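Side-chain contacts in probable ribosomal RNA small subunit methyltransferase (Thermus thermophilus, PDB 3DMH), which methylates the exocyclic N2 of one guanosine in 16S ribosomal RNA, with S-adenosylmethionine as the methyl donor: residues A[143-148]-A[167-172]; A[39-44]-A[134-139]; A[117-122]-A[149-154]; A[62-65]-A[70-73]. All blocks are in the same frame, centred on the assembly; numbering follows the deposited sequence.

In the fold
All four contacts lie in the half of the chain built on the sheet whose outermost strands are 90-91 and 159-165. Its strand order, 3-2-1-4-5-7-6, recurs in the sheet of the other half, strands 236-240 to 366-371; all four lie away from the bound S-adenosylmethionine and guanosine. Interactions 1 and 2 have centres about 12 Å apart and are joined through neighbouring strands, with Ala171 N 2.8 Å from Leu137 O. Interaction 3 shares helix 145-156 with interaction 1, about 11 Å between centres, and meets interaction 2 through Leu137. Interaction 4, about 12 Å from interaction 2 between centres, touches it where Pro62 and Leu63 pack against residues 39-44.

Interaction 1: residues A[143-148]-A[167-172]; sequences KGFERY and PYRVAL
Arg169 lays the first carbon of its side chain on the ring of Phe145: CB sits 3.5 Å from the ring centroid, 14° off the normal, a CH-pi contact over the centre of the face. CG follows it across the rim, 3.7 Å from both CE2 and CD2 of Phe145. At the edge of the same ring, near its plane, the methyl CB of Ala171 comes within 4.0 Å of Phe145 CZ. One aromatic group thus covers two residues set two apart on strand 168-174, and the contact is apolar throughout. With chi1 at 179°, CG of Phe145 is anti to the backbone N and the ring is carried down onto the strand from the first turn of helix 145-156, which packs on one face of the seven-stranded Rossmann-like sheet. Gly144 occupies the N-cap position of that helix, and Phe149, one turn later, brings a second ring against Phe145. Beyond CG, the arginine bends at chi2 and its guanidinium leaves the ring. Arg169 NH1 bonds to Tyr168 O at 3.0 Å, from above the carbonyl plane, and also to Gly166 O. Glu146 reaches the ring edge with OE2, but its salt bridge is to Lys141; Glu146 OE2 stays 4.8 Å from Arg169 NE.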
loop_
_atom_site.group_PDB
_atom_site.type_symbol
_atom_site.label_atom_id
_atom_site.label_comp_id
_atom_site.label_asym_id
_atom_site.label_seq_id
_atom_site.Cartn_x
_atom_site.Cartn_y
_atom_site.Cartn_z
ATOM N N LYS A 143 12.015 -4.630 14.323
ATOM C CA LYS A 143 11.775 -3.858 13.105
ATOM C C LYS A 143 12.107 -2.381 13.316
ATOM O O LYS A 143 11.299 -1.492 13.013
ATOM C CB LYS A 143 10.340 -4.049 12.600
ATOM C CG LYS A 143 10.005 -5.496 12.297
ATOM C CD LYS A 143 8.592 -5.627 11.793
ATOM C CE LYS A 143 8.180 -7.074 11.665
ATOM N NZ LYS A 143 6.765 -7.146 11.201
ATOM N N GLY A 144 13.296 -2.137 13.863
ATOM C CA GLY A 144 13.875 -0.798 13.928
ATOM C C GLY A 144 13.404 0.159 15.011
ATOM O O GLY A 144 13.808 1.323 15.004
ATOM N N PHE A 145 12.601 -0.305 15.964
ATOM C CA PHE A 145 12.087 0.613 16.997
ATOM C C PHE A 145 13.167 1.456 17.690
ATOM O O PHE A 145 13.005 2.667 17.873
ATOM C CB PHE A 145 11.225 -0.083 18.062
ATOM C CG PHE A 145 10.735 0.864 19.130
ATOM C CD1 PHE A 145 9.606 1.650 18.912
ATOM C CD2 PHE A 145 11.439 1.020 20.323
ATOM C CE1 PHE A 145 9.165 2.555 19.881
ATOM C CE2 PHE A 145 11.005 1.920 21.292
ATOM C CZ PHE A 145 9.860 2.689 21.069
ATOM N N GLU A 146 14.268 0.828 18.086
ATOM C CA GLU A 146 15.278 1.575 18.828
ATOM C C GLU A 146 15.896 2.674 17.970
ATOM O O GLU A 146 16.061 3.799 18.439
ATOM C CB GLU A 146 16.326 0.661 19.471
ATOM C CG GLU A 146 15.783 -0.152 20.664
ATOM C CD GLU A 146 15.138 0.693 21.788
ATOM O OE1 GLU A 146 15.477 1.893 21.958
ATOM O OE2 GLU A 146 14.287 0.137 22.520
ATOM N N ARG A 147 16.183 2.356 16.706
ATOM C CA ARG A 147 16.723 3.334 15.760
ATOM C C ARG A 147 15.752 4.495 15.516
ATOM O O ARG A 147 16.157 5.666 15.543
ATOM C CB ARG A 147 17.168 2.646 14.452
ATOM C CG ARG A 147 17.218 3.528 13.189
ATOM C CD ARG A 147 17.884 2.805 11.996
ATOM N NE ARG A 147 16.965 2.250 11.005
ATOM C CZ ARG A 147 16.533 0.993 11.007
ATOM N NH1 ARG A 147 16.914 0.160 11.971
ATOM N NH2 ARG A 147 15.725 0.569 10.059
ATOM N N TYR A 148 14.473 4.170 15.312
ATOM C CA TYR A 148 13.486 5.195 15.007
ATOM C C TYR A 148 13.143 6.042 16.228
ATOM O O TYR A 148 12.948 7.253 16.105
ATOM C CB TYR A 148 12.239 4.568 14.383
ATOM C CG TYR A 148 12.499 3.909 13.038
ATOM C CD1 TYR A 148 13.199 4.579 12.027
ATOM C CD2 TYR A 148 12.009 2.626 12.766
ATOM C CE1 TYR A 148 13.414 3.972 10.767
ATOM C CE2 TYR A 148 12.218 2.014 11.519
ATOM C CZ TYR A 148 12.920 2.698 10.526
ATOM O OH TYR A 148 13.124 2.100 9.287
ATOM N N PRO A 167 8.753 -7.827 22.210
ATOM C CA PRO A 167 9.585 -6.908 21.439
ATOM C C PRO A 167 8.857 -5.594 21.110
ATOM O O PRO A 167 9.478 -4.670 20.576
ATOM C CB PRO A 167 9.832 -7.690 20.147
ATOM C CG PRO A 167 8.539 -8.419 19.936
ATOM C CD PRO A 167 8.090 -8.817 21.338
ATOM N N TYR A 168 7.571 -5.511 21.453
ATOM C CA TYR A 168 6.737 -4.364 21.060
ATOM C C TYR A 168 6.831 -3.251 22.085
ATOM O O TYR A 168 6.897 -3.512 23.296
ATOM C CB TYR A 168 5.285 -4.793 20.819
ATOM C CG TYR A 168 5.211 -5.967 19.874
ATOM C CD1 TYR A 168 5.480 -5.803 18.509
ATOM C CD2 TYR A 168 4.918 -7.244 20.346
ATOM C CE1 TYR A 168 5.453 -6.886 17.644
ATOM C CE2 TYR A 168 4.875 -8.332 19.481
ATOM C CZ TYR A 168 5.146 -8.146 18.142
ATOM O OH TYR A 168 5.104 -9.233 17.295
ATOM N N ARG A 169 6.853 -2.012 21.593
ATOM C CA ARG A 169 7.069 -0.839 22.444
ATOM C C ARG A 169 6.121 0.278 22.055
ATOM O O ARG A 169 5.788 0.427 20.874
ATOM C CB ARG A 169 8.490 -0.302 22.267
ATOM C CG ARG A 169 9.618 -1.222 22.714
ATOM C CD ARG A 169 9.616 -1.373 24.226
ATOM N NE ARG A 169 10.711 -2.224 24.704
ATOM C CZ ARG A 169 10.687 -3.557 24.730
ATOM N NH1 ARG A 169 9.623 -4.227 24.310
ATOM N NH2 ARG A 169 11.742 -4.224 25.193
ATOM N N VAL A 170 5.721 1.064 23.053
ATOM C CA VAL A 170 5.155 2.400 22.838
ATOM C C VAL A 170 5.977 3.385 23.651
ATOM O O VAL A 170 6.251 3.138 24.837
ATOM C CB VAL A 170 3.696 2.519 23.305
ATOM C CG1 VAL A 170 3.134 3.905 22.933
ATOM C CG2 VAL A 170 2.834 1.416 22.709
ATOM N N ALA A 171 6.382 4.470 22.998
ATOM C CA ALA A 171 7.030 5.589 23.657
ATOM C C ALA A 171 6.201 6.858 23.555
ATOM O O ALA A 171 5.401 7.027 22.627
ATOM C CB ALA A 171 8.410 5.821 23.079
ATOM N N LEU A 172 6.419 7.752 24.517
ATOM C CA LEU A 172 5.807 9.071 24.501
ATOM C C LEU A 172 6.911 10.122 24.451
ATOM O O LEU A 172 7.890 10.037 25.209
ATOM C CB LEU A 172 4.914 9.257 25.728
ATOM C CG LEU A 172 4.076 10.538 25.814
ATOM C CD1 LEU A 172 3.179 10.727 24.578
ATOM C CD2 LEU A 172 3.238 10.506 27.086
#

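Interaction 2: residues A[39-44]-A[134-139]; sequences QKTVEP and RLYLAG
At the turn that leads from helix 33-41 toward the first strand of a Rossmann-like sheet, Thr41, Val42 and Glu43 pack against the ring of Tyr136 on strand 133-140, Val42 over one face. Val42 supplies the covering group: its CG1 methyl stands 4.0 Å from the ring centroid, 16° off the normal, in a CH-pi contact displaced toward the CG and CD2 side. Its backbone follows the same face, with CA 3.8 Å from Tyr136 CZ. Further out the phenol oxygen acts as an acceptor, taking the backbone N-H of Glu43 at 3.1 Å between N and OH, with a moderately bent angle of 143°. That bond ties the end of the ring to the turn itself, and Glu43 CB closes on the hydroxyl at 3.6 Å before its chain bends at chi2 and carries the carboxylate away. From Thr41 comes the methyl CG2, obliquely, 4.1 Å from Tyr136 CE1; the same rotamer turns OG1 back to bond to Leu37 O in the helix. Val170 and Leu172 of the next strand also touch the ring. An aromatic side chain from an inner strand, packed under the helix that precedes the first strand, belongs to the helix-on-sheet core of the class I methyltransferase fold.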
loop_
_atom_site.group_PDB
_atom_site.type_symbol
_atom_site.label_atom_id
_atom_site.label_comp_id
_atom_site.label_asym_id
_atom_site.label_seq_id
_atom_site.Cartn_x
_atom_site.Cartn_y
_atom_site.Cartn_z
ATOM N N GLN A 39 -3.302 0.878 21.510
ATOM C CA GLN A 39 -4.673 1.032 21.971
ATOM C C GLN A 39 -4.737 0.899 23.501
ATOM O O GLN A 39 -5.552 1.554 24.154
ATOM C CB GLN A 39 -5.604 0.027 21.271
ATOM C CG GLN A 39 -7.095 0.198 21.587
ATOM C CD GLN A 39 -7.541 -0.456 22.909
ATOM O OE1 GLN A 39 -8.565 -0.075 23.480
ATOM N NE2 GLN A 39 -6.770 -1.425 23.398
ATOM N N LYS A 40 -3.869 0.057 24.063
ATOM C CA LYS A 40 -3.775 -0.094 25.524
ATOM C C LYS A 40 -3.092 1.065 26.238
ATOM O O LYS A 40 -3.150 1.141 27.465
ATOM C CB LYS A 40 -3.052 -1.398 25.892
ATOM C CG LYS A 40 -3.822 -2.624 25.505
ATOM C CD LYS A 40 -3.030 -3.865 25.795
ATOM C CE LYS A 40 -3.881 -5.099 25.565
ATOM N NZ LYS A 40 -3.272 -6.279 26.246
ATOM N N THR A 41 -2.463 1.962 25.478
ATOM C CA THR A 41 -1.534 2.960 26.038
ATOM C C THR A 41 -1.995 4.406 25.857
ATOM O O THR A 41 -1.839 5.235 26.773
ATOM C CB THR A 41 -0.110 2.788 25.449
ATOM O OG1 THR A 41 0.324 1.435 25.636
ATOM C CG2 THR A 41 0.904 3.724 26.118
ATOM N N VAL A 42 -2.536 4.722 24.680
ATOM C CA VAL A 42 -2.791 6.135 24.359
ATOM C C VAL A 42 -3.818 6.789 25.295
ATOM O O VAL A 42 -4.869 6.206 25.598
ATOM C CB VAL A 42 -3.228 6.334 22.906
ATOM C CG1 VAL A 42 -2.129 5.888 21.968
ATOM C CG2 VAL A 42 -4.488 5.551 22.634
ATOM N N GLU A 43 -3.486 8.002 25.737
ATOM C CA GLU A 43 -4.339 8.817 26.601
ATOM C C GLU A 43 -4.483 10.199 25.972
ATOM O O GLU A 43 -3.550 10.680 25.328
ATOM C CB GLU A 43 -3.680 9.003 27.977
ATOM C CG GLU A 43 -3.168 7.727 28.626
ATOM C CD GLU A 43 -4.164 7.114 29.570
ATOM O OE1 GLU A 43 -5.088 7.838 30.007
ATOM O OE2 GLU A 43 -4.021 5.911 29.889
ATOM N N PRO A 44 -5.651 10.845 26.147
ATOM C CA PRO A 44 -5.809 12.203 25.624
ATOM C C PRO A 44 -4.773 13.196 26.153
ATOM O O PRO A 44 -4.347 13.127 27.324
ATOM C CB PRO A 44 -7.213 12.605 26.089
ATOM C CG PRO A 44 -7.928 11.329 26.254
ATOM C CD PRO A 44 -6.896 10.349 26.769
ATOM N N ARG A 134 2.756 16.375 21.955
ATOM C CA ARG A 134 3.339 15.066 22.273
ATOM C C ARG A 134 3.112 14.028 21.170
ATOM O O ARG A 134 2.155 14.118 20.406
ATOM C CB ARG A 134 2.777 14.536 23.592
ATOM C CG ARG A 134 3.211 15.390 24.786
ATOM C CD ARG A 134 2.574 14.899 26.062
ATOM N NE ARG A 134 2.988 15.727 27.185
ATOM C CZ ARG A 134 2.642 15.501 28.448
ATOM N NH1 ARG A 134 1.859 14.474 28.756
ATOM N NH2 ARG A 134 3.073 16.312 29.405
ATOM N N LEU A 135 4.007 13.049 21.110
ATOM C CA LEU A 135 3.952 11.998 20.094
ATOM C C LEU A 135 3.980 10.637 20.771
ATOM O O LEU A 135 4.893 10.335 21.547
ATOM C CB LEU A 135 5.141 12.118 19.131
ATOM C CG LEU A 135 5.416 10.938 18.191
ATOM C CD1 LEU A 135 4.272 10.705 17.186
ATOM C CD2 LEU A 135 6.739 11.122 17.431
ATOM N N TYR A 136 2.976 9.814 20.477
ATOM C CA TYR A 136 3.017 8.399 20.833
ATOM C C TYR A 136 3.609 7.671 19.653
ATOM O O TYR A 136 3.083 7.769 18.542
ATOM C CB TYR A 136 1.609 7.836 21.068
ATOM C CG TYR A 136 1.062 8.097 22.437
ATOM C CD1 TYR A 136 1.490 7.353 23.544
ATOM C CD2 TYR A 136 0.108 9.082 22.639
ATOM C CE1 TYR A 136 0.980 7.597 24.818
ATOM C CE2 TYR A 136 -0.410 9.343 23.906
ATOM C CZ TYR A 136 0.025 8.603 24.988
ATOM O OH TYR A 136 -0.509 8.865 26.234
ATOM N N LEU A 137 4.726 6.990 19.893
ATOM C CA LEU A 137 5.451 6.289 18.841
ATOM C C LEU A 137 5.481 4.810 19.182
ATOM O O LEU A 137 5.991 4.423 20.229
ATOM C CB LEU A 137 6.885 6.841 18.735
ATOM C CG LEU A 137 7.699 6.327 17.551
ATOM C CD1 LEU A 137 7.212 6.938 16.245
ATOM C CD2 LEU A 137 9.176 6.623 17.805
ATOM N N ALA A 138 4.938 3.962 18.308
ATOM C CA ALA A 138 4.898 2.541 18.633
ATOM C C ALA A 138 5.594 1.707 17.572
ATOM O O ALA A 138 5.607 2.051 16.392
ATOM C CB ALA A 138 3.448 2.056 18.795
ATOM N N GLY A 139 6.184 0.593 17.987
ATOM C CA GLY A 139 6.810 -0.279 17.000
ATOM C C GLY A 139 7.371 -1.547 17.601
ATOM O O GLY A 139 6.912 -2.007 18.652
#

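Interaction 3: residues A[117-122]-A[149-154]; sequences YVQASL and FKEARA
Glu151 and Ala152 of helix 145-156 meet Gln119 and Leu122 of helix 115-128, one residue of each pair polar and one apolar. Two residues before Glu151, Phe149 points away from the neighbouring helix and packs on Ala171 and Leu173 of the sheet. Glu151 then crosses to the other helix: its chain bends at chi2, and OE2 receives NE2 of Gln119 at 2.9 Å with an N-H...O angle of 159°. The donor approaches from above the carboxylate plane while the acceptor lies close to the amide plane, the two flat groups being turned 57° apart. Behind this bond, Gln119 OE1 rests 3.3 Å from Glu151 CG, and the aliphatic part of the glutamate continues inward to Leu122 CD1 at 4.0 Å. Shortening Gln119 to an alanine removes the amide, which would probably leave Glu151 OE2 without this donor and its carboxylate free to turn outward. Next in sequence, Ala152 presents CB to Leu122 CD2 at 4.2 Å, on the side facing Leu137 of the sheet, so the apolar layer lies beneath the polar one. The axes of segments 117-122 and 149-154 approach to 10.7 Å and cross at -30°; as the connections after two adjacent parallel strands, the helices belong to one outer layer of the three-layer alpha/beta/alpha sandwich of a Rossmann-like methyltransferase fold.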
loop_
_atom_site.group_PDB
_atom_site.type_symbol
_atom_site.label_atom_id
_atom_site.label_comp_id
_atom_site.label_asym_id
_atom_site.label_seq_id
_atom_site.Cartn_x
_atom_site.Cartn_y
_atom_site.Cartn_z
ATOM N N TYR A 117 10.500 6.122 4.233
ATOM C CA TYR A 117 9.092 6.354 4.543
ATOM C C TYR A 117 8.884 6.641 6.026
ATOM O O TYR A 117 8.117 7.544 6.401
ATOM C CB TYR A 117 8.249 5.157 4.118
ATOM C CG TYR A 117 6.778 5.471 4.113
ATOM C CD1 TYR A 117 6.175 6.020 2.984
ATOM C CD2 TYR A 117 5.991 5.248 5.243
ATOM C CE1 TYR A 117 4.842 6.337 2.957
ATOM C CE2 TYR A 117 4.639 5.562 5.232
ATOM C CZ TYR A 117 4.064 6.091 4.075
ATOM O OH TYR A 117 2.732 6.423 4.055
ATOM N N VAL A 118 9.584 5.889 6.868
ATOM C CA VAL A 118 9.507 6.096 8.313
ATOM C C VAL A 118 10.051 7.487 8.639
ATOM O O VAL A 118 9.453 8.225 9.426
ATOM C CB VAL A 118 10.251 4.999 9.131
ATOM C CG1 VAL A 118 10.253 5.342 10.626
ATOM C CG2 VAL A 118 9.640 3.615 8.904
ATOM N N GLN A 119 11.188 7.859 8.036
ATOM C CA GLN A 119 11.795 9.150 8.360
ATOM C C GLN A 119 10.885 10.315 7.994
ATOM O O GLN A 119 10.747 11.275 8.764
ATOM C CB GLN A 119 13.152 9.311 7.653
ATOM C CG GLN A 119 13.882 10.601 8.029
ATOM C CD GLN A 119 14.367 10.605 9.468
ATOM O OE1 GLN A 119 14.532 9.546 10.080
ATOM N NE2 GLN A 119 14.596 11.798 10.018
ATOM N N ALA A 120 10.263 10.213 6.821
ATOM C CA ALA A 120 9.327 11.227 6.354
ATOM C C ALA A 120 8.151 11.320 7.321
ATOM O O ALA A 120 7.658 12.414 7.608
ATOM C CB ALA A 120 8.825 10.883 4.955
ATOM N N SER A 121 7.715 10.165 7.818
ATOM C CA SER A 121 6.623 10.101 8.807
ATOM C C SER A 121 7.002 10.734 10.144
ATOM O O SER A 121 6.191 11.446 10.755
ATOM C CB SER A 121 6.156 8.659 9.023
ATOM O OG SER A 121 5.553 8.158 7.828
ATOM N N LEU A 122 8.239 10.483 10.581
ATOM C CA LEU A 122 8.756 11.084 11.817
ATOM C C LEU A 122 8.820 12.601 11.708
ATOM O O LEU A 122 8.402 13.310 12.624
ATOM C CB LEU A 122 10.139 10.516 12.157
ATOM C CG LEU A 122 10.149 9.061 12.649
ATOM C CD1 LEU A 122 11.580 8.539 12.792
ATOM C CD2 LEU A 122 9.374 8.915 13.959
ATOM N N PHE A 149 13.098 5.403 17.396
ATOM C CA PHE A 149 12.873 6.099 18.670
ATOM C C PHE A 149 14.024 7.058 18.980
ATOM O O PHE A 149 13.797 8.172 19.453
ATOM C CB PHE A 149 12.689 5.077 19.797
ATOM C CG PHE A 149 12.445 5.682 21.161
ATOM C CD1 PHE A 149 11.726 6.869 21.314
ATOM C CD2 PHE A 149 12.919 5.033 22.297
ATOM C CE1 PHE A 149 11.501 7.417 22.579
ATOM C CE2 PHE A 149 12.693 5.564 23.575
ATOM C CZ PHE A 149 11.983 6.761 23.716
ATOM N N LYS A 150 15.255 6.631 18.703
ATOM C CA LYS A 150 16.426 7.503 18.858
ATOM C C LYS A 150 16.318 8.737 17.951
ATOM O O LYS A 150 16.617 9.860 18.380
ATOM C CB LYS A 150 17.711 6.722 18.568
ATOM C CG LYS A 150 18.994 7.510 18.811
ATOM C CD LYS A 150 20.213 6.609 18.782
ATOM C CE LYS A 150 21.470 7.407 19.065
ATOM N NZ LYS A 150 22.603 6.538 19.479
ATOM N N GLU A 151 15.871 8.520 16.710
ATOM C CA GLU A 151 15.669 9.613 15.762
ATOM C C GLU A 151 14.526 10.542 16.204
ATOM O O GLU A 151 14.652 11.771 16.119
ATOM C CB GLU A 151 15.469 9.068 14.336
ATOM C CG GLU A 151 15.210 10.122 13.230
ATOM C CD GLU A 151 16.336 11.151 13.052
ATOM O OE1 GLU A 151 17.474 10.933 13.529
ATOM O OE2 GLU A 151 16.074 12.201 12.425
ATOM N N ALA A 152 13.424 9.960 16.674
ATOM C CA ALA A 152 12.313 10.755 17.202
ATOM C C ALA A 152 12.767 11.645 18.359
ATOM O O ALA A 152 12.415 12.820 18.413
ATOM C CB ALA A 152 11.150 9.857 17.633
ATOM N N ARG A 153 13.567 11.083 19.260
ATOM C CA ARG A 153 14.073 11.840 20.404
ATOM C C ARG A 153 14.960 12.995 19.951
ATOM O O ARG A 153 14.887 14.088 20.512
ATOM C CB ARG A 153 14.829 10.937 21.388
ATOM C CG ARG A 153 13.930 10.156 22.328
ATOM C CD ARG A 153 14.723 9.238 23.245
ATOM N NE ARG A 153 15.512 8.262 22.495
ATOM C CZ ARG A 153 16.412 7.448 23.040
ATOM N NH1 ARG A 153 16.633 7.474 24.350
ATOM N NH2 ARG A 153 17.091 6.603 22.275
ATOM N N ALA A 154 15.778 12.752 18.925
ATOM C CA ALA A 154 16.625 13.791 18.340
ATOM C C ALA A 154 15.788 14.876 17.666
ATOM O O ALA A 154 16.106 16.060 17.737
ATOM C CB ALA A 154 17.609 13.186 17.353
#

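Interaction 4: residues A[62-65]-A[70-73]; sequences PLEG and ERLE
Glu64 and Arg71 join in a salt bridge made by one oxygen and one nitrogen: Arg71 NH2 donates to Glu64 OE1 at 2.8 Å, nearly straight at 169°. The oxygen sits at the edge of the guanidinium, close to its plane, whereas the nitrogen comes to the carboxylate from above, 50° out of its plane. With the two planes crossed in this way the bond is single and not bidentate, and NH1 of Arg71, at 3.5 Å from the same OE1, has its hydrogen bond with the backbone O of Gln88 instead. Two acceptors from different loops therefore fix the rotation of the guanidinium. The arginine chain runs extended from CG to NE to reach that position, and Glu64 bends at chi2 (72°) to bring its carboxylate back toward the strand. This strand, 68-73, is the second in the parallel part of the Rossmann-like sheet, and the loop holding Glu64 is the connection from the first strand, 48-51. A leucine at Arg71 would remove the guanidinium and is likely to leave Glu64 without its countercharge and Gln88 O without this donor. Neighbouring acidic groups are engaged too. The backbone N of Arg71 donates to Glu70 OE2 at 2.9 Å, on the lone pair away from the other oxygen, while Glu70 OE1 forms a salt bridge with Arg90. Two residues on, Glu73 accepts from Gly55 N with OE1 and from Ser75 N with OE2; its place at the end of the second strand is topologically like that of Glu262, which binds S-adenosylmethionine in the other half.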
loop_
_atom_site.group_PDB
_atom_site.type_symbol
_atom_site.label_atom_id
_atom_site.label_comp_id
_atom_site.label_asym_id
_atom_site.label_seq_id
_atom_site.Cartn_x
_atom_site.Cartn_y
_atom_site.Cartn_z
ATOM N N PRO A 62 -8.956 4.967 21.426
ATOM C CA PRO A 62 -9.298 5.521 22.755
ATOM C C PRO A 62 -9.454 7.040 22.793
ATOM O O PRO A 62 -10.098 7.566 23.712
ATOM C CB PRO A 62 -8.129 5.060 23.646
ATOM C CG PRO A 62 -7.677 3.778 22.997
ATOM C CD PRO A 62 -7.768 4.088 21.503
ATOM N N LEU A 63 -8.869 7.750 21.816
ATOM C CA LEU A 63 -8.949 9.214 21.764
ATOM C C LEU A 63 -10.272 9.716 21.180
ATOM O O LEU A 63 -10.647 10.861 21.392
ATOM C CB LEU A 63 -7.782 9.783 20.937
ATOM C CG LEU A 63 -6.381 9.315 21.353
ATOM C CD1 LEU A 63 -5.326 9.908 20.415
ATOM C CD2 LEU A 63 -6.036 9.681 22.820
ATOM N N GLU A 64 -10.971 8.837 20.448
ATOM C CA GLU A 64 -12.203 9.228 19.762
ATOM C C GLU A 64 -13.270 9.606 20.792
ATOM O O GLU A 64 -13.478 8.912 21.780
ATOM C CB GLU A 64 -12.658 8.094 18.810
ATOM C CG GLU A 64 -13.893 8.413 17.920
ATOM C CD GLU A 64 -13.639 9.399 16.777
ATOM O OE1 GLU A 64 -12.470 9.800 16.487
ATOM O OE2 GLU A 64 -14.646 9.782 16.137
ATOM N N GLY A 65 -13.894 10.759 20.599
ATOM C CA GLY A 65 -14.908 11.201 21.556
ATOM C C GLY A 65 -14.380 11.982 22.749
ATOM O O GLY A 65 -15.155 12.646 23.444
ATOM N N GLU A 70 -7.940 13.508 13.821
ATOM C CA GLU A 70 -7.823 13.415 12.364
ATOM C C GLU A 70 -6.895 12.239 12.059
ATOM O O GLU A 70 -6.046 11.871 12.874
ATOM C CB GLU A 70 -7.270 14.729 11.809
ATOM C CG GLU A 70 -7.036 14.763 10.288
ATOM C CD GLU A 70 -8.306 14.565 9.474
ATOM O OE1 GLU A 70 -8.825 15.593 8.972
ATOM O OE2 GLU A 70 -8.789 13.414 9.335
ATOM N N ARG A 71 -7.079 11.627 10.898
ATOM C CA ARG A 71 -6.315 10.425 10.521
ATOM C C ARG A 71 -5.899 10.582 9.086
ATOM O O ARG A 71 -6.748 10.888 8.251
ATOM C CB ARG A 71 -7.191 9.175 10.655
ATOM C CG ARG A 71 -7.741 8.963 12.056
ATOM C CD ARG A 71 -8.831 7.867 12.051
ATOM N NE ARG A 71 -9.285 7.673 13.435
ATOM C CZ ARG A 71 -10.138 8.480 14.065
ATOM N NH1 ARG A 71 -10.718 9.523 13.443
ATOM N NH2 ARG A 71 -10.426 8.241 15.333
ATOM N N LEU A 72 -4.614 10.388 8.802
ATOM C CA LEU A 72 -4.136 10.424 7.406
ATOM C C LEU A 72 -3.750 9.018 6.997
ATOM O O LEU A 72 -2.869 8.421 7.617
ATOM C CB LEU A 72 -2.921 11.371 7.270
ATOM C CG LEU A 72 -3.166 12.802 7.788
ATOM C CD1 LEU A 72 -1.963 13.650 7.399
ATOM C CD2 LEU A 72 -4.435 13.444 7.269
ATOM N N GLU A 73 -4.360 8.513 5.923
ATOM C CA GLU A 73 -4.154 7.125 5.570
ATOM C C GLU A 73 -3.956 6.964 4.064
ATOM O O GLU A 73 -4.653 7.593 3.249
ATOM C CB GLU A 73 -5.343 6.319 6.059
ATOM C CG GLU A 73 -5.341 4.830 5.682
ATOM C CD GLU A 73 -4.095 4.113 6.155
ATOM O OE1 GLU A 73 -3.880 4.014 7.376
ATOM O OE2 GLU A 73 -3.290 3.624 5.327
#